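Local coordinates for protein transcriptional regulator PA3341 (PDB 2FBH) that probably binds DNA as a dimeric transcription regulator of the MarR family, with a winged helix-turn-helix in each subunit, and carries bound zinc ions, at residues 21-26 against 38-43; 31-36 against 107-112; 44-49 against 56-61; 71-76 against 80-85. All blocks are in the same frame, centred on the assembly; numbering follows the deposited sequence. Where two conformers were deposited one is given.

In the fold
The four contacts show how a MarR-type subunit spreads different chemistry over one continuous apolar interior. Interaction 3 is buried, whereas interactions 1, 2 and 4 are partly buried. Helix 39-48 serves interactions 1 and 3, meeting helix 11-29 with its early residues and helix 55-62 with its later ones. Interaction 1 packs an indole on a leucine; interaction 3 adds a histidine-serine bond beside a zinc site to leucines. Interaction 2, the longest-range in sequence, is apolar inside and metal-bound at its exposed end. Interaction 4 joins helix 66-78 to the first wing strand, with helix capping inside and a salt bridge at the exposed side. One sulfate touches interactions 1 and 3, which both meet the second subunit.

Interaction 1: residues 21-26 against 38-43; sequences AWRAEL and ARWLVL. With SO4 (sulfate ion), chain E.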
loop_
_atom_site.group_PDB
_atom_site.type_symbol
_atom_site.label_atom_id
_atom_site.label_comp_id
_atom_site.label_asym_id
_atom_site.label_seq_id
_atom_site.Cartn_x
_atom_site.Cartn_y
_atom_site.Cartn_z
ATOM N N ALA A 21 -4.560 -5.578 -3.148
ATOM C CA ALA A 21 -5.027 -6.921 -3.634
ATOM C C ALA A 21 -3.866 -7.596 -4.373
ATOM O O ALA A 21 -3.646 -8.809 -4.225
ATOM C CB ALA A 21 -6.250 -6.731 -4.560
ATOM N N TRP A 22 -3.114 -6.841 -5.182
ATOM C CA TRP A 22 -2.042 -7.443 -5.963
ATOM C C TRP A 22 -0.919 -7.905 -5.005
ATOM O O TRP A 22 -0.435 -9.051 -5.075
ATOM C CB TRP A 22 -1.519 -6.399 -6.944
ATOM C CG TRP A 22 -0.544 -6.849 -7.931
ATOM C CD1 TRP A 22 0.436 -7.792 -7.787
ATOM C CD2 TRP A 22 -0.388 -6.288 -9.209
ATOM N NE1 TRP A 22 1.224 -7.866 -8.934
ATOM C CE2 TRP A 22 0.711 -6.957 -9.829
ATOM C CE3 TRP A 22 -1.073 -5.274 -9.898
ATOM C CZ2 TRP A 22 1.117 -6.698 -11.121
ATOM C CZ3 TRP A 22 -0.630 -4.980 -11.243
ATOM C CH2 TRP A 22 0.451 -5.686 -11.812
ATOM N N ARG A 23 -0.528 -7.049 -4.077
ATOM C CA ARG A 23 0.486 -7.494 -3.089
ATOM C C ARG A 23 0.006 -8.676 -2.206
ATOM O O ARG A 23 0.822 -9.525 -1.824
ATOM C CB ARG A 23 0.955 -6.296 -2.287
ATOM C CG ARG A 23 1.542 -5.171 -3.178
ATOM C CD ARG A 23 2.692 -5.682 -4.047
ATOM N NE ARG A 23 2.708 -5.047 -5.342
ATOM C CZ ARG A 23 3.571 -5.375 -6.304
ATOM N NH1 ARG A 23 3.535 -4.751 -7.447
ATOM N NH2 ARG A 23 4.482 -6.322 -6.121
ATOM N N ALA A 24 -1.286 -8.768 -1.933
ATOM C CA ALA A 24 -1.835 -9.929 -1.157
ATOM C C ALA A 24 -1.653 -11.173 -1.974
ATOM O O ALA A 24 -1.318 -12.250 -1.451
ATOM C CB ALA A 24 -3.277 -9.751 -0.826
ATOM N N GLU A 25 -1.950 -11.051 -3.268
ATOM C CA GLU A 25 -1.853 -12.227 -4.147
ATOM C C GLU A 25 -0.379 -12.695 -4.292
ATOM O O GLU A 25 -0.066 -13.876 -4.246
ATOM C CB GLU A 25 -2.447 -11.927 -5.553
ATOM C CG GLU A 25 -2.347 -13.154 -6.498
ATOM C CD GLU A 25 -3.202 -14.400 -6.028
ATOM O OE1 GLU A 25 -4.149 -14.270 -5.197
ATOM O OE2 GLU A 25 -2.884 -15.524 -6.537
ATOM N N LEU A 26 0.520 -11.736 -4.462
ATOM C CA LEU A 26 1.945 -12.097 -4.526
ATOM C C LEU A 26 2.366 -12.708 -3.178
ATOM O O LEU A 26 3.101 -13.719 -3.162
ATOM C CB LEU A 26 2.761 -10.803 -4.820
ATOM C CG LEU A 26 4.206 -11.005 -5.223
ATOM C CD1 LEU A 26 4.562 -12.274 -6.130
ATOM C CD2 LEU A 26 4.475 -9.718 -5.974
ATOM N N ALA A 38 7.654 -7.760 5.107
ATOM C CA ALA A 38 7.860 -7.363 3.724
ATOM C C ALA A 38 9.009 -8.139 3.019
ATOM O O ALA A 38 9.311 -7.866 1.882
ATOM C CB ALA A 38 8.043 -5.833 3.628
ATOM N N ARG A 39 9.604 -9.147 3.654
ATOM C CA ARG A 39 11.001 -9.489 3.347
ATOM C C ARG A 39 11.238 -9.864 1.902
ATOM O O ARG A 39 12.257 -9.498 1.322
ATOM C CB ARG A 39 11.526 -10.557 4.287
ATOM C CG ARG A 39 11.375 -10.013 5.651
ATOM C CD ARG A 39 12.337 -10.535 6.581
ATOM N NE ARG A 39 12.191 -11.939 6.830
ATOM C CZ ARG A 39 12.550 -12.474 7.997
ATOM N NH1 ARG A 39 12.982 -11.670 8.977
ATOM N NH2 ARG A 39 12.466 -13.785 8.204
ATOM N N TRP A 40 10.275 -10.537 1.299
ATOM C CA TRP A 40 10.422 -10.935 -0.101
ATOM C C TRP A 40 10.454 -9.716 -1.058
ATOM O O TRP A 40 11.054 -9.794 -2.151
ATOM C CB TRP A 40 9.324 -11.900 -0.525
ATOM C CG TRP A 40 7.857 -11.422 -0.369
ATOM C CD1 TRP A 40 6.966 -11.813 0.622
ATOM C CD2 TRP A 40 7.118 -10.549 -1.240
ATOM N NE1 TRP A 40 5.750 -11.196 0.422
ATOM C CE2 TRP A 40 5.813 -10.417 -0.700
ATOM C CE3 TRP A 40 7.427 -9.869 -2.425
ATOM C CZ2 TRP A 40 4.800 -9.637 -1.324
ATOM C CZ3 TRP A 40 6.415 -9.068 -3.035
ATOM C CH2 TRP A 40 5.148 -8.980 -2.505
ATOM N N LEU A 41 9.836 -8.627 -0.622
ATOM C CA LEU A 41 9.725 -7.371 -1.392
ATOM C C LEU A 41 11.033 -6.542 -1.378
ATOM O O LEU A 41 11.348 -5.851 -2.322
ATOM C CB LEU A 41 8.555 -6.564 -0.849
ATOM C CG LEU A 41 7.773 -5.574 -1.715
ATOM C CD1 LEU A 41 8.288 -4.179 -1.487
ATOM C CD2 LEU A 41 7.810 -5.930 -3.208
ATOM N N VAL A 42 11.787 -6.658 -0.288
ATOM C CA VAL A 42 13.166 -6.209 -0.232
ATOM C C VAL A 42 14.040 -6.992 -1.231
ATOM O O VAL A 42 14.720 -6.366 -2.023
ATOM C CB VAL A 42 13.703 -6.271 1.247
ATOM C CG1 VAL A 42 15.194 -5.962 1.291
ATOM C CG2 VAL A 42 12.905 -5.249 2.156
ATOM N N LEU A 43 13.998 -8.354 -1.208
ATOM C CA LEU A 43 14.687 -9.219 -2.151
ATOM C C LEU A 43 14.318 -8.872 -3.572
ATOM O O LEU A 43 15.167 -8.748 -4.441
ATOM C CB LEU A 43 14.289 -10.669 -1.911
ATOM C CG LEU A 43 14.912 -11.273 -0.654
ATOM C CD1 LEU A 43 14.587 -12.772 -0.627
ATOM C CD2 LEU A 43 16.532 -11.087 -0.619
HETATM S S SO4 E . 5.375 -6.361 -10.321
HETATM O O1 SO4 E . 4.813 -6.025 -11.599
HETATM O O2 SO4 E . 4.370 -6.518 -9.264
HETATM O O3 SO4 E . 6.193 -5.214 -9.973
HETATM O O4 SO4 E . 6.190 -7.613 -10.475
#
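Trp40 lodges its CG between its own backbone N and carbonyl carbon (chi1 58°), and Leu26 swings its CG to the far side from its backbone N (chi1 -167°). Together these turns set the six-membered end of the indole against the leucine branch. Leu26 CG lies 3.5 Å from Trp40 CH2, and Leu26 CD2 is 3.6 Å from Trp40 CZ3, the two side chains meeting at a slant. At the rim of the indole, near its plane, comes the carbonyl oxygen of Arg23, 4.0 Å from Trp40 CZ2. Trp40 NE1 is hydrogen-bonded to Asp27 OD1, which helps fix the rotation of the ring. The segment axes run 12.1 Å apart and nearly perpendicular (94°), a separation spanned largely by the indole. Arg23 NH1 donates to sulfate O2 at 2.7 Å, a less certain contact because the side chain has a second placement; the ion probably comes from the crystallisation liquor. As in MarR dimers, the crossing ties helix 11-29, packed on the second subunit through Ala21 and Glu25, to the winged-helix domain, where Val42 faces helices 55-62 and 66-78 and Leu43 rests on helix 102-120.

Interaction 2: residues 31-36 against 107-112; sequences SHLGLS and ADIEAI. With ZN (zinc ion), chain C.
Leu33 and Ile109 mark the nearest approach of the backbones, with CA atoms 8.9 Å apart, where a loop of helical phi/psi at residues 31-33 turns through Gly34 (phi 65°) beside helix 102-120. The inner part is purely apolar. Leu33 CD1 rests on Ile109 CG1 at 3.8 Å, the two side chains passing at an angle, whereas Leu35 and Ile109 reach toward each other tip to tip, CD1 to CD1, at 3.9 Å. One turn further along the helix, Ile112 sends its CD1 to the edge of the His32 imidazole, in the ring plane and 3.6 Å from CE1. The histidine ring stands over its neighbour, with Leu33 CG against one face, because chi1 of 62° folds CG between the backbone N and the carbonyl carbon. Both ring nitrogens are engaged: ND1 of His32 binds a zinc ion at 2.2 Å, and NE2 donates to a water at 2.8 Å. Ser31 OG lies beside the metal, 3.2 Å from the zinc. That water makes a weak bond to Asp108 OD2, so the metal ligand is linked, loosely, to the helix at its exposed border. Deeper in, Leu35 reaches Trp40, and Ile109 packs on Leu43 and Leu44 of helix 39-48; Ile112 lies against Leu26 and Arg29 of helix 11-29, completing a junction of three helices and the loop.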
loop_
_atom_site.group_PDB
_atom_site.type_symbol
_atom_site.label_atom_id
_atom_site.label_comp_id
_atom_site.label_asym_id
_atom_site.label_seq_id
_atom_site.Cartn_x
_atom_site.Cartn_y
_atom_site.Cartn_z
ATOM N N SER A 31 4.147 -17.575 -0.207
ATOM C CA SER A 31 3.978 -17.878 1.209
ATOM C C SER A 31 4.796 -19.127 1.668
ATOM O O SER A 31 5.103 -19.299 2.919
ATOM C CB SER A 31 2.500 -17.997 1.598
ATOM O OG SER A 31 1.971 -19.078 0.851
ATOM N N HIS A 32 5.191 -19.947 0.705
ATOM C CA HIS A 32 5.937 -21.194 0.981
ATOM C C HIS A 32 7.390 -20.871 1.319
ATOM O O HIS A 32 8.123 -21.712 1.869
ATOM C CB HIS A 32 5.863 -22.134 -0.155
ATOM C CG HIS A 32 6.469 -21.626 -1.421
ATOM N ND1 HIS A 32 5.950 -20.555 -2.118
ATOM C CD2 HIS A 32 7.538 -22.059 -2.128
ATOM C CE1 HIS A 32 6.685 -20.351 -3.200
ATOM N NE2 HIS A 32 7.642 -21.261 -3.240
ATOM N N LEU A 33 7.810 -19.658 0.979
ATOM C CA LEU A 33 9.249 -19.333 1.082
ATOM C C LEU A 33 9.620 -18.874 2.488
ATOM O O LEU A 33 10.808 -18.700 2.782
ATOM C CB LEU A 33 9.675 -18.278 0.008
ATOM C CG LEU A 33 9.439 -18.761 -1.406
ATOM C CD1 LEU A 33 9.704 -17.609 -2.355
ATOM C CD2 LEU A 33 10.319 -19.942 -1.832
ATOM N N GLY A 34 8.607 -18.688 3.330
ATOM C CA GLY A 34 8.828 -18.266 4.758
ATOM C C GLY A 34 9.435 -16.870 4.864
ATOM O O GLY A 34 10.113 -16.528 5.851
ATOM N N LEU A 35 9.189 -16.018 3.872
ATOM C CA LEU A 35 9.800 -14.681 3.897
ATOM C C LEU A 35 8.764 -13.704 4.331
ATOM O O LEU A 35 8.170 -12.982 3.487
ATOM C CB LEU A 35 10.234 -14.266 2.508
ATOM C CG LEU A 35 11.402 -15.049 1.945
ATOM C CD1 LEU A 35 11.480 -14.899 0.438
ATOM C CD2 LEU A 35 12.654 -14.562 2.641
ATOM N N SER A 36 8.583 -13.635 5.639
ATOM C CA SER A 36 7.476 -12.971 6.253
ATOM C C SER A 36 7.749 -11.496 6.343
ATOM O O SER A 36 8.876 -11.035 6.085
ATOM C CB SER A 36 7.358 -13.491 7.689
ATOM O OG SER A 36 7.455 -14.929 7.776
ATOM N N ALA A 107 15.397 -16.066 -8.317
ATOM C CA ALA A 107 14.824 -16.610 -9.573
ATOM C C ALA A 107 13.354 -17.077 -9.382
ATOM O O ALA A 107 12.467 -16.831 -10.246
ATOM C CB ALA A 107 15.686 -17.743 -10.060
ATOM N N ASP A 108 13.096 -17.806 -8.289
ATOM C CA ASP A 108 11.771 -18.255 -7.994
ATOM C C ASP A 108 10.811 -17.115 -7.703
ATOM O O ASP A 108 9.703 -17.150 -8.173
ATOM C CB ASP A 108 11.754 -19.289 -6.836
ATOM C CG ASP A 108 12.429 -20.606 -7.229
ATOM O OD1 ASP A 108 12.686 -20.802 -8.432
ATOM O OD2 ASP A 108 12.746 -21.427 -6.334
ATOM N N ILE A 109 11.229 -16.143 -6.931
ATOM C CA ILE A 109 10.404 -14.970 -6.632
ATOM C C ILE A 109 10.050 -14.188 -7.907
ATOM O O ILE A 109 8.878 -13.815 -8.121
ATOM C CB ILE A 109 11.148 -14.037 -5.642
ATOM C CG1 ILE A 109 11.337 -14.827 -4.306
ATOM C CG2 ILE A 109 10.338 -12.707 -5.402
ATOM C CD1 ILE A 109 12.090 -13.920 -3.279
ATOM N N GLU A 110 11.033 -13.989 -8.789
ATOM C CA GLU A 110 10.702 -13.294 -10.041
ATOM C C GLU A 110 9.746 -14.091 -10.920
ATOM O O GLU A 110 8.863 -13.509 -11.534
ATOM C CB GLU A 110 11.949 -12.878 -10.806
ATOM C CG GLU A 110 12.650 -11.719 -10.151
ATOM C CD GLU A 110 11.944 -10.391 -10.371
ATOM O OE1 GLU A 110 12.646 -9.395 -10.592
ATOM O OE2 GLU A 110 10.699 -10.330 -10.364
ATOM N N ALA A 111 9.924 -15.399 -10.983
ATOM C CA ALA A 111 9.068 -16.224 -11.810
ATOM C C ALA A 111 7.633 -16.098 -11.248
ATOM O O ALA A 111 6.642 -15.949 -11.989
ATOM C CB ALA A 111 9.531 -17.665 -11.823
ATOM N N ILE A 112 7.538 -16.141 -9.921
ATOM C CA ILE A 112 6.167 -16.075 -9.316
ATOM C C ILE A 112 5.562 -14.677 -9.497
ATOM O O ILE A 112 4.381 -14.557 -9.827
ATOM C CB ILE A 112 6.232 -16.502 -7.800
ATOM C CG1 ILE A 112 6.597 -17.994 -7.726
ATOM C CG2 ILE A 112 4.941 -16.200 -7.097
ATOM C CD1 ILE A 112 6.996 -18.489 -6.269
HETATM ZN ZN ZN C . 3.853 -20.323 -1.359
HETATM O O HOH W 1 9.533 -21.711 -5.282
#

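Interaction 3: residues 44-49 against 56-61; sequences LHLARH and RELAQS. With ZN (zinc ion), chain D; SO4 (sulfate ion), chain E.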
loop_
_atom_site.group_PDB
_atom_site.type_symbol
_atom_site.label_atom_id
_atom_site.label_comp_id
_atom_site.label_asym_id
_atom_site.label_seq_id
_atom_site.Cartn_x
_atom_site.Cartn_y
_atom_site.Cartn_z
ATOM N N LEU A 44 13.018 -8.662 -3.792
ATOM C CA LEU A 44 12.587 -8.427 -5.174
ATOM C C LEU A 44 13.215 -7.128 -5.645
ATOM O O LEU A 44 13.751 -7.083 -6.745
ATOM C CB LEU A 44 11.084 -8.328 -5.225
ATOM C CG LEU A 44 10.415 -9.093 -6.312
ATOM C CD1 LEU A 44 9.057 -8.454 -6.519
ATOM C CD2 LEU A 44 11.272 -9.219 -7.583
ATOM N N HIS A 45 13.202 -6.091 -4.805
ATOM C CA HIS A 45 13.761 -4.817 -5.193
ATOM C C HIS A 45 15.287 -4.846 -5.362
ATOM O O HIS A 45 15.845 -4.208 -6.266
ATOM C CB HIS A 45 13.303 -3.755 -4.231
ATOM C CG HIS A 45 11.854 -3.369 -4.427
ATOM N ND1 HIS A 45 11.457 -2.078 -4.727
ATOM C CD2 HIS A 45 10.718 -4.114 -4.421
ATOM C CE1 HIS A 45 10.134 -2.034 -4.832
ATOM N NE2 HIS A 45 9.663 -3.257 -4.653
ATOM N N LEU A 46 15.967 -5.638 -4.532
ATOM C CA LEU A 46 17.390 -5.843 -4.726
ATOM C C LEU A 46 17.673 -6.523 -6.042
ATOM O O LEU A 46 18.668 -6.227 -6.710
ATOM C CB LEU A 46 17.963 -6.696 -3.563
ATOM C CG LEU A 46 18.135 -5.883 -2.307
ATOM C CD1 LEU A 46 18.510 -6.895 -1.155
ATOM C CD2 LEU A 46 19.222 -4.842 -2.435
ATOM N N ALA A 47 16.833 -7.473 -6.405
ATOM C CA ALA A 47 17.043 -8.247 -7.617
ATOM C C ALA A 47 16.897 -7.338 -8.833
ATOM O O ALA A 47 17.477 -7.618 -9.909
ATOM C CB ALA A 47 15.993 -9.314 -7.710
ATOM N N ARG A 48 16.069 -6.319 -8.671
ATOM C CA ARG A 48 15.655 -5.498 -9.830
ATOM C C ARG A 48 16.479 -4.277 -10.114
ATOM O O ARG A 48 16.399 -3.710 -11.217
ATOM C CB ARG A 48 14.227 -5.055 -9.665
ATOM C CG ARG A 48 13.303 -6.228 -9.921
ATOM C CD ARG A 48 11.842 -5.823 -9.698
ATOM N NE ARG A 48 11.018 -7.000 -10.000
ATOM C CZ ARG A 48 9.697 -7.037 -9.847
ATOM N NH1 ARG A 48 9.060 -5.947 -9.421
ATOM N NH2 ARG A 48 9.017 -8.137 -10.187
ATOM N N HIS A 49 17.239 -3.825 -9.139
ATOM C CA HIS A 49 18.132 -2.731 -9.471
ATOM C C HIS A 49 19.550 -3.192 -9.730
ATOM O O HIS A 49 19.973 -4.222 -9.187
ATOM C CB HIS A 49 17.904 -1.628 -8.472
ATOM C CG HIS A 49 16.483 -1.176 -8.485
ATOM N ND1 HIS A 49 15.992 -0.285 -9.418
ATOM C CD2 HIS A 49 15.410 -1.600 -7.776
ATOM C CE1 HIS A 49 14.698 -0.117 -9.232
ATOM N NE2 HIS A 49 14.320 -0.903 -8.241
ATOM N N ARG A 56 18.931 3.656 3.070
ATOM C CA ARG A 56 18.063 4.791 2.753
ATOM C C ARG A 56 17.372 4.662 1.385
ATOM O O ARG A 56 16.200 4.981 1.248
ATOM C CB ARG A 56 18.859 6.101 2.844
ATOM C CG ARG A 56 19.642 6.291 4.150
ATOM C CD ARG A 56 20.155 7.739 4.328
ATOM N NE ARG A 56 19.068 8.680 4.604
ATOM C CZ ARG A 56 18.766 9.153 5.813
ATOM N NH1 ARG A 56 17.753 9.992 5.964
ATOM N NH2 ARG A 56 19.475 8.796 6.873
ATOM N N GLU A 57 18.100 4.172 0.385
ATOM C CA GLU A 57 17.552 4.002 -0.951
ATOM C C GLU A 57 16.531 2.855 -0.995
ATOM O O GLU A 57 15.454 2.942 -1.601
ATOM C CB GLU A 57 18.692 3.797 -1.973
ATOM C CG GLU A 57 19.530 5.078 -2.250
ATOM C CD GLU A 57 20.869 4.783 -2.972
ATOM O OE1 GLU A 57 21.340 3.623 -2.906
ATOM O OE2 GLU A 57 21.462 5.718 -3.610
ATOM N N LEU A 58 16.862 1.785 -0.284
ATOM C CA LEU A 58 16.031 0.588 -0.292
ATOM C C LEU A 58 14.708 0.824 0.451
ATOM O O LEU A 58 13.669 0.324 0.042
ATOM C CB LEU A 58 16.825 -0.552 0.361
ATOM C CG LEU A 58 16.332 -1.980 0.220
ATOM C CD1 LEU A 58 15.940 -2.420 -1.232
ATOM C CD2 LEU A 58 17.462 -2.904 0.796
ATOM N N ALA A 59 14.768 1.595 1.523
ATOM C CA ALA A 59 13.609 1.892 2.342
ATOM C C ALA A 59 12.620 2.712 1.491
ATOM O O ALA A 59 11.438 2.359 1.375
ATOM C CB ALA A 59 14.048 2.672 3.562
ATOM N N GLN A 60 13.137 3.773 0.865
ATOM C CA GLN A 60 12.401 4.561 -0.128
ATOM C C GLN A 60 11.619 3.666 -1.074
ATOM O O GLN A 60 10.384 3.735 -1.110
ATOM C CB GLN A 60 13.329 5.530 -0.885
ATOM C CG GLN A 60 13.606 6.818 -0.104
ATOM C CD GLN A 60 14.714 7.720 -0.686
ATOM O OE1 GLN A 60 15.358 7.408 -1.721
ATOM N NE2 GLN A 60 14.953 8.851 -0.001
ATOM N N SER A 61 12.308 2.781 -1.787
ATOM C CA SER A 61 11.658 2.048 -2.864
ATOM C C SER A 61 10.763 0.894 -2.431
ATOM O O SER A 61 9.783 0.592 -3.117
ATOM C CB SER A 61 12.671 1.618 -3.945
ATOM O OG SER A 61 13.144 0.297 -3.825
HETATM ZN ZN ZN D . 13.386 -1.334 -6.565
HETATM S S SO4 E . 5.375 -6.361 -10.321
HETATM O O1 SO4 E . 4.813 -6.025 -11.599
HETATM O O2 SO4 E . 4.370 -6.518 -9.264
HETATM O O3 SO4 E . 6.193 -5.214 -9.973
HETATM O O4 SO4 E . 6.190 -7.613 -10.475
HETATM O O HOH W 2 11.932 -2.021 -7.936
#
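His45 meets Ser61 at the edge of its imidazole: ND1 and the serine OG are 3.0 Å apart, near the ring plane, in a hydrogen bond (145°) that either group could donate. Over one face of the same ring, offset toward its rim, a water stands 3.2 Å above the plane. His49 NE2 binds a zinc ion at 2.0 Å, and the same water is a further ligand. The metal stands off the His45 ring plane on the water's side, 2.8 Å from His45 ND1, a long and weak link. The other flat group, the Arg48 guanidinium, has Leu44 CD1 against one face and a sulfate at its edge. With the chain extended from CG to NE, Arg48 takes the ion with two donors, NH1 to O3 at 3.0 Å and NH2 to O4 at 2.9 Å. The frame for these groups is the winged helix-turn-helix: helix 39-48 crosses helix 55-62, in MarR proteins the first helix of the helix-turn-helix, with segment axes 114° apart. On the interior side Leu46 and Leu58 meet at about a right angle, CD2 to CD2 at 4.2 Å, and both pack on Ile96 of strand 95-98. Arg48 NH2 is salt-bridged to Glu110 as well, and Tyr10 of the second subunit makes a cation-pi contact with its guanidinium.

Interaction 4: residues 71-76 against 80-85; sequences RLLDGL and GLVRRL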
loop_
_atom_site.group_PDB
_atom_site.type_symbol
_atom_site.label_atom_id
_atom_site.label_comp_id
_atom_site.label_asym_id
_atom_site.label_seq_id
_atom_site.Cartn_x
_atom_site.Cartn_y
_atom_site.Cartn_z
ATOM N N ARG A 71 15.183 -4.131 10.659
ATOM C CA ARG A 71 14.658 -5.442 11.114
ATOM C C ARG A 71 14.482 -6.447 10.004
ATOM O O ARG A 71 14.868 -7.597 10.181
ATOM C CB ARG A 71 13.331 -5.293 11.844
ATOM C CG ARG A 71 13.380 -4.363 13.030
ATOM C CD ARG A 71 13.833 -5.078 14.281
ATOM N NE ARG A 71 13.689 -4.266 15.491
ATOM C CZ ARG A 71 12.726 -4.388 16.408
ATOM N NH1 ARG A 71 11.728 -5.290 16.259
ATOM N NH2 ARG A 71 12.768 -3.606 17.486
ATOM N N LEU A 72 13.839 -6.042 8.882
ATOM C CA LEU A 72 13.706 -6.862 7.697
ATOM C C LEU A 72 15.048 -7.341 7.224
ATOM O O LEU A 72 15.203 -8.526 6.967
ATOM C CB LEU A 72 13.003 -6.075 6.547
ATOM C CG LEU A 72 11.605 -5.642 6.930
ATOM C CD1 LEU A 72 11.027 -4.836 5.750
ATOM C CD2 LEU A 72 10.704 -6.872 7.303
ATOM N N LEU A 73 16.020 -6.415 7.192
ATOM C CA LEU A 73 17.350 -6.765 6.699
ATOM C C LEU A 73 18.014 -7.784 7.674
ATOM O O LEU A 73 18.696 -8.675 7.196
ATOM C CB LEU A 73 18.227 -5.525 6.524
ATOM C CG LEU A 73 17.863 -4.656 5.301
ATOM C CD1 LEU A 73 18.614 -3.375 5.391
ATOM C CD2 LEU A 73 18.176 -5.390 3.961
ATOM N N ASP A 74 17.839 -7.607 8.994
ATOM C CA ASP A 74 18.439 -8.573 9.980
ATOM C C ASP A 74 17.939 -9.991 9.659
ATOM O O ASP A 74 18.691 -10.966 9.639
ATOM C CB ASP A 74 17.989 -8.307 11.425
ATOM C CG ASP A 74 18.648 -7.063 12.065
ATOM O OD1 ASP A 74 19.681 -6.592 11.556
ATOM O OD2 ASP A 74 18.051 -6.557 13.059
ATOM N N GLY A 75 16.642 -10.091 9.384
ATOM C CA GLY A 75 16.057 -11.337 8.962
ATOM C C GLY A 75 16.699 -11.931 7.730
ATOM O O GLY A 75 17.090 -13.082 7.745
ATOM N N LEU A 76 16.856 -11.144 6.672
ATOM C CA LEU A 76 17.376 -11.664 5.456
ATOM C C LEU A 76 18.890 -12.018 5.638
ATOM O O LEU A 76 19.366 -12.957 5.091
ATOM C CB LEU A 76 17.277 -10.547 4.407
ATOM C CG LEU A 76 15.817 -10.336 3.917
ATOM C CD1 LEU A 76 15.848 -9.232 2.848
ATOM C CD2 LEU A 76 15.288 -11.630 3.325
ATOM N N GLY A 80 21.442 -15.529 5.364
ATOM C CA GLY A 80 22.534 -15.543 4.397
ATOM C C GLY A 80 22.118 -15.056 2.992
ATOM O O GLY A 80 22.752 -15.424 2.000
ATOM N N LEU A 81 21.061 -14.252 2.929
ATOM C CA LEU A 81 20.514 -13.776 1.632
ATOM C C LEU A 81 21.071 -12.399 1.234
ATOM O O LEU A 81 21.131 -12.030 0.019
ATOM C CB LEU A 81 18.982 -13.762 1.664
ATOM C CG LEU A 81 18.369 -15.142 1.893
ATOM C CD1 LEU A 81 16.811 -15.026 2.122
ATOM C CD2 LEU A 81 18.689 -16.165 0.781
ATOM N N VAL A 82 21.421 -11.594 2.241
ATOM C CA VAL A 82 22.028 -10.306 1.968
ATOM C C VAL A 82 23.291 -10.084 2.804
ATOM O O VAL A 82 23.453 -10.728 3.828
ATOM C CB VAL A 82 21.092 -9.102 2.255
ATOM C CG1 VAL A 82 19.720 -9.188 1.385
ATOM C CG2 VAL A 82 20.725 -8.978 3.685
ATOM N N ARG A 83 24.141 -9.168 2.339
ATOM C CA ARG A 83 25.270 -8.609 3.122
ATOM C C ARG A 83 25.210 -7.109 3.062
ATOM O O ARG A 83 24.618 -6.524 2.112
ATOM C CB ARG A 83 26.607 -9.121 2.591
ATOM C CG ARG A 83 26.727 -10.624 2.742
ATOM C CD ARG A 83 28.056 -11.081 2.308
ATOM N NE ARG A 83 29.122 -10.688 3.253
ATOM C CZ ARG A 83 30.402 -10.687 2.916
ATOM N NH1 ARG A 83 31.353 -10.314 3.781
ATOM N NH2 ARG A 83 30.713 -11.025 1.686
ATOM N N ARG A 84 25.736 -6.468 4.114
ATOM C CA ARG A 84 25.917 -5.016 4.097
ATOM C C ARG A 84 27.398 -4.710 3.973
ATOM O O ARG A 84 28.172 -5.054 4.880
ATOM C CB ARG A 84 25.331 -4.430 5.359
ATOM C CG ARG A 84 23.900 -4.853 5.538
ATOM C CD ARG A 84 23.540 -4.452 6.906
ATOM N NE ARG A 84 22.758 -5.479 7.553
ATOM C CZ ARG A 84 21.628 -5.241 8.191
ATOM N NH1 ARG A 84 21.181 -4.003 8.249
ATOM N NH2 ARG A 84 20.970 -6.233 8.785
ATOM N N LEU A 85 27.781 -4.089 2.851
ATOM C CA LEU A 85 29.169 -4.031 2.361
ATOM C C LEU A 85 29.506 -2.640 1.826
ATOM O O LEU A 85 28.611 -1.892 1.468
ATOM C CB LEU A 85 29.424 -5.045 1.234
ATOM C CG LEU A 85 29.639 -6.517 1.617
ATOM C CD1 LEU A 85 29.705 -7.424 0.371
ATOM C CD2 LEU A 85 30.922 -6.676 2.419
#
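A Schellman motif ends helix 66-78 and leads into the wing: Leu81 N donates back to Leu76 O at 3.0 Å, nearly straight at 161°, after Gly80 has turned the chain with a positive phi. The reversal brings Leu81 and Val82 over the helix they have just left. Leu76 CD2 meets Leu81 CD1 at 3.9 Å, the side chains crossing at about a right angle, and Val82 CG2 sits 3.9 Å from Leu76 CB. In MarR proteins the helix in this place is the recognition helix of the helix-turn-helix and the hairpin is the wing; strand 82-85 here pairs with strand 95-98, consistent with that layout. Two residues after Val82, the Arg84 chain bends at chi3 (-138°) and lays one guanidinium face over Leu73 CB, 3.6 Å from NH2. A salt bridge joins Arg84 NH2 to Asp74 OD1 at 3.1 Å, the hydrogen bond within it weak and bent to 125°. Glu77 is the stronger partner of the arginine, while NH1 bonds to Gln55 OE1. Toward the core, Leu73 and Leu76 both touch Val42 of helix 39-48, and Val82 packs on Leu46.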